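Local coordinates for protein tryptophan halogenase superfamily (Brevundimonas sp. BAL3, PDB 6FRL) that is a flavin-dependent halogenase of the tryptophan halogenase superfamily that prefers bromination over chlorination, at residues 407-410 against 411-414; 448-451 against 452-456. All coordinates share one frame; numbering follows the deposited sequence.

Contact 1: residues 407-410 against 411-414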
loop_
_atom_site.group_PDB
_atom_site.type_symbol
_atom_site.label_atom_id
_atom_site.label_comp_id
_atom_site.label_asym_id
_atom_site.label_seq_id
_atom_site.Cartn_x
_atom_site.Cartn_y
_atom_site.Cartn_z
ATOM N N THR B 407 -30.423 -3.473 22.204
ATOM C CA THR B 407 -30.609 -3.997 23.578
ATOM C C THR B 407 -31.613 -5.179 23.627
ATOM O O THR B 407 -31.630 -5.919 24.601
ATOM C CB THR B 407 -31.031 -2.860 24.572
ATOM O OG1 THR B 407 -32.459 -2.708 24.593
ATOM C CG2 THR B 407 -30.398 -1.502 24.199
ATOM N N ASP B 408 -32.392 -5.378 22.561
ATOM C CA ASP B 408 -33.569 -6.281 22.560
ATOM C C ASP B 408 -33.369 -7.827 22.653
ATOM O O ASP B 408 -34.335 -8.505 22.975
ATOM C CB ASP B 408 -34.454 -5.984 21.333
ATOM C CG ASP B 408 -33.730 -6.268 19.999
ATOM O OD1 ASP B 408 -33.702 -7.437 19.522
ATOM O OD2 ASP B 408 -33.165 -5.302 19.444
ATOM N N THR B 409 -32.194 -8.389 22.350
ATOM C CA THR B 409 -31.979 -9.848 22.501
ATOM C C THR B 409 -30.566 -10.227 22.949
ATOM O O THR B 409 -29.661 -9.402 22.947
ATOM C CB THR B 409 -32.289 -10.655 21.214
ATOM O OG1 THR B 409 -31.512 -10.140 20.132
ATOM C CG2 THR B 409 -33.772 -10.597 20.843
ATOM N N ASP B 410 -30.405 -11.486 23.352
ATOM C CA ASP B 410 -29.116 -12.003 23.801
ATOM C C ASP B 410 -28.083 -12.099 22.691
ATOM O O ASP B 410 -26.874 -11.936 22.949
ATOM C CB ASP B 410 -29.269 -13.397 24.460
ATOM C CG ASP B 410 -29.815 -13.333 25.896
ATOM O OD1 ASP B 410 -30.114 -12.224 26.411
ATOM O OD2 ASP B 410 -29.941 -14.423 26.492
ATOM N N PHE B 411 -28.557 -12.408 21.480
ATOM C CA PHE B 411 -27.724 -12.435 20.285
ATOM C C PHE B 411 -26.839 -11.177 20.195
ATOM O O PHE B 411 -25.605 -11.270 20.057
ATOM C CB PHE B 411 -28.616 -12.546 19.045
ATOM C CG PHE B 411 -27.863 -12.462 17.744
ATOM C CD1 PHE B 411 -27.157 -13.550 17.275
ATOM C CD2 PHE B 411 -27.850 -11.285 17.006
ATOM C CE1 PHE B 411 -26.447 -13.468 16.091
ATOM C CE2 PHE B 411 -27.155 -11.201 15.820
ATOM C CZ PHE B 411 -26.452 -12.289 15.362
ATOM N N TRP B 412 -27.492 -10.025 20.326
ATOM C CA TRP B 412 -26.856 -8.726 20.156
ATOM C C TRP B 412 -25.946 -8.291 21.324
ATOM O O TRP B 412 -24.888 -7.719 21.058
ATOM C CB TRP B 412 -27.904 -7.645 19.797
ATOM C CG TRP B 412 -28.501 -7.810 18.390
ATOM C CD1 TRP B 412 -29.801 -8.106 18.074
ATOM C CD2 TRP B 412 -27.812 -7.708 17.134
ATOM N NE1 TRP B 412 -29.967 -8.187 16.711
ATOM C CE2 TRP B 412 -28.760 -7.948 16.110
ATOM C CE3 TRP B 412 -26.487 -7.445 16.772
ATOM C CZ2 TRP B 412 -28.422 -7.915 14.762
ATOM C CZ3 TRP B 412 -26.149 -7.410 15.443
ATOM C CH2 TRP B 412 -27.109 -7.647 14.451
ATOM N N ARG B 413 -26.322 -8.557 22.580
ATOM C CA ARG B 413 -25.395 -8.345 23.730
ATOM C C ARG B 413 -24.107 -9.138 23.539
ATOM O O ARG B 413 -22.999 -8.617 23.737
ATOM C CB ARG B 413 -25.997 -8.772 25.075
ATOM C CG ARG B 413 -27.155 -7.925 25.577
ATOM C CD ARG B 413 -27.758 -8.529 26.851
ATOM N NE ARG B 413 -29.067 -7.938 27.166
ATOM C CZ ARG B 413 -30.267 -8.375 26.745
ATOM N NH1 ARG B 413 -30.399 -9.452 25.987
ATOM N NH2 ARG B 413 -31.373 -7.734 27.098
ATOM N N ASP B 414 -24.265 -10.407 23.171
ATOM C CA ASP B 414 -23.128 -11.288 22.990
ATOM C C ASP B 414 -22.201 -10.797 21.913
ATOM O O ASP B 414 -20.988 -10.826 22.094
ATOM C CB ASP B 414 -23.576 -12.717 22.655
ATOM C CG ASP B 414 -24.191 -13.445 23.845
ATOM O OD1 ASP B 414 -24.199 -12.909 24.983
ATOM O OD2 ASP B 414 -24.664 -14.572 23.608
#
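Arg413 reaches back over the start of its own helix to meet Asp410, one turn earlier, and the loop carbonyls that precede it. Arg413 CB lies 3.9 Å from Asp410 O. The next carbon, CG, stands beside the backbone N (chi1 -68°) and passes Thr409 O at 3.9 Å. From CG to NE the chain runs extended, and a chi4 of 90° then turns the guanidinium across its direction. NH1 is the busiest atom: it forms a salt bridge with Asp410 OD1 at 2.8 Å, the carboxylate and guanidinium planes standing 80° apart, so the two groups do not pair flat. The same NH1 is 3.1 Å from Thr409 O, but the angle is too poor for a hydrogen bond. At the far end Thr407 O sits over one face of the group, 3.1 Å from NH2, close to the cation without hydrogen-bonding to it; the attraction there is probably mainly electrostatic.

Beneath this exposed salt bridge the backbone winds into its first turn. Asp414 N gives Asp410 O a sound bond of 3.0 Å, whereas the one from Arg413 N to Thr409 O is weak. Thr409 holds the N-cap position, yet its side chain does no capping: OG1 lies 3.4 Å from Trp412 CD1 and hydrogen-bonds to Ser274 O instead.

The Thr409 and Trp412 side chains lie alongside each other, pointing the same way, and Trp412 NE1 bonds to Arg273 O. Trp412 also meets Trp93 edge-to-face, and with Phe411 it packs on Tyr401. Through these two aromatic side chains helix 410-417 lies against helix 376-402, and through Trp412 it reaches the end of strand 268-273, with Arg413 on its exposed side.

Contact 2: residues 448-451 against 452-456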
loop_
_atom_site.group_PDB
_atom_site.type_symbol
_atom_site.label_atom_id
_atom_site.label_comp_id
_atom_site.label_asym_id
_atom_site.label_seq_id
_atom_site.Cartn_x
_atom_site.Cartn_y
_atom_site.Cartn_z
ATOM N N ALA B 448 -11.899 5.120 4.282
ATOM C CA ALA B 448 -13.239 5.753 4.265
ATOM C C ALA B 448 -14.378 4.753 4.568
ATOM O O ALA B 448 -15.431 5.126 5.109
ATOM C CB ALA B 448 -13.491 6.481 2.958
ATOM N N SER B 449 -14.168 3.482 4.236
ATOM C CA SER B 449 -15.174 2.481 4.549
ATOM C C SER B 449 -15.210 2.156 6.032
ATOM O O SER B 449 -16.276 1.853 6.570
ATOM C CB SER B 449 -14.949 1.222 3.707
ATOM O OG SER B 449 -15.344 1.491 2.375
ATOM N N TRP B 450 -14.045 2.186 6.674
ATOM C CA TRP B 450 -13.937 1.966 8.130
ATOM C C TRP B 450 -14.611 3.117 8.888
ATOM O O TRP B 450 -15.392 2.895 9.822
ATOM C CB TRP B 450 -12.445 1.783 8.543
ATOM C CG TRP B 450 -11.917 0.457 8.080
ATOM C CD1 TRP B 450 -11.407 0.171 6.854
ATOM C CD2 TRP B 450 -11.923 -0.778 8.807
ATOM N NE1 TRP B 450 -11.069 -1.158 6.771
ATOM C CE2 TRP B 450 -11.391 -1.769 7.952
ATOM C CE3 TRP B 450 -12.346 -1.151 10.096
ATOM C CZ2 TRP B 450 -11.260 -3.107 8.340
ATOM C CZ3 TRP B 450 -12.199 -2.480 10.490
ATOM C CH2 TRP B 450 -11.659 -3.437 9.615
ATOM N N LEU B 451 -14.300 4.344 8.439
ATOM C CA LEU B 451 -14.957 5.575 8.889
ATOM C C LEU B 451 -16.475 5.491 8.829
ATOM O O LEU B 451 -17.141 5.866 9.785
ATOM C CB LEU B 451 -14.482 6.770 8.082
ATOM C CG LEU B 451 -14.969 8.169 8.479
ATOM C CD1 LEU B 451 -14.808 8.460 9.968
ATOM C CD2 LEU B 451 -14.216 9.240 7.688
ATOM N N ALA B 452 -17.018 4.980 7.723
ATOM C CA ALA B 452 -18.482 4.860 7.565
ATOM C C ALA B 452 -19.097 3.962 8.639
ATOM O O ALA B 452 -20.206 4.212 9.137
ATOM C CB ALA B 452 -18.839 4.337 6.180
ATOM N N ILE B 453 -18.378 2.900 8.988
ATOM C CA ILE B 453 -18.870 1.982 10.003
ATOM C C ILE B 453 -18.699 2.591 11.411
ATOM O O ILE B 453 -19.644 2.569 12.218
ATOM C CB ILE B 453 -18.210 0.598 9.857
ATOM C CG1 ILE B 453 -18.445 0.034 8.419
ATOM C CG2 ILE B 453 -18.722 -0.367 10.932
ATOM C CD1 ILE B 453 -19.871 0.081 7.891
ATOM N N TYR B 454 -17.529 3.187 11.688
ATOM C CA TYR B 454 -17.332 3.826 12.993
ATOM C C TYR B 454 -18.439 4.860 13.225
ATOM O O TYR B 454 -19.132 4.809 14.248
ATOM C CB TYR B 454 -15.943 4.457 13.139
ATOM C CG TYR B 454 -14.778 3.468 13.196
ATOM C CD1 TYR B 454 -14.790 2.393 14.060
ATOM C CD2 TYR B 454 -13.636 3.645 12.396
ATOM C CE1 TYR B 454 -13.704 1.504 14.123
ATOM C CE2 TYR B 454 -12.560 2.773 12.437
ATOM C CZ TYR B 454 -12.596 1.699 13.300
ATOM O OH TYR B 454 -11.532 0.825 13.380
ATOM N N ASP B 455 -18.655 5.723 12.240
ATOM C CA ASP B 455 -19.672 6.756 12.350
ATOM C C ASP B 455 -21.085 6.205 12.393
ATOM O O ASP B 455 -21.912 6.676 13.169
ATOM C CB ASP B 455 -19.554 7.779 11.216
ATOM C CG ASP B 455 -20.748 8.640 11.112
ATOM O OD1 ASP B 455 -20.874 9.497 12.002
ATOM O OD2 ASP B 455 -21.562 8.431 10.168
ATOM N N GLY B 456 -21.381 5.211 11.570
ATOM C CA GLY B 456 -22.712 4.558 11.585
ATOM C C GLY B 456 -23.111 3.952 12.927
ATOM O O GLY B 456 -24.278 4.000 13.310
#
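Helix 447-456 is built of regular alpha-helical turns, each amide returning to the carbonyl four residues back. The two straightest bonds are Tyr454 N to Trp450 O at 2.9 Å and Asp455 N to Leu451 O, also 2.9 Å; Ala452 N to Ala448 O is more bent, at 3.1 Å. Ile453 N makes only weak bonds, to Ser449 O and to Trp450 O, so Trp450 O serves two amides.

The side chains that meet along this helix are Trp450 and Tyr454. Tyr454 CG lies beside its backbone N (chi1 -68°), which swings the ring back toward the preceding turn. Its closest approach is CD2, 3.2 Å from Trp450 O, a contact and not a hydrogen bond. CE2 packs 4.0 Å from Trp450 CB, and OH comes within 3.9 Å of Trp450 CE3, obliquely to the indole. Beyond the pair, Tyr454 stacks on Trp431, while Trp450 meets Phe396 edge-to-face and Lys427 through a cation-pi contact. Replacing Tyr454 by an alanine removes the ring and is likely to open a gap beside Trp450 and leave Trp431 without its stacking partner. On another side of the helix, Ile453 CG1 rests 3.4 Å from Ser449 O.

Contact 1 comes first along the chain, at the start of helix 410-417; helix 422-434 follows, and then helix 447-456, which carries contact 2. The two centres lie about 22 Å apart, their nearest atoms about 11 Å, and nothing touches directly. What they share is helix 376-402: contact 1 rests on it near its C-terminal end, at Tyr401, and contact 2 one to five residues earlier, at Phe396, Leu399 and His400. One long helix therefore ties both into the same part of the fold. Contact 1 is partly buried and meets the end of strand 268-273; contact 2 is buried among helices 116-125, 376-402 and 422-434.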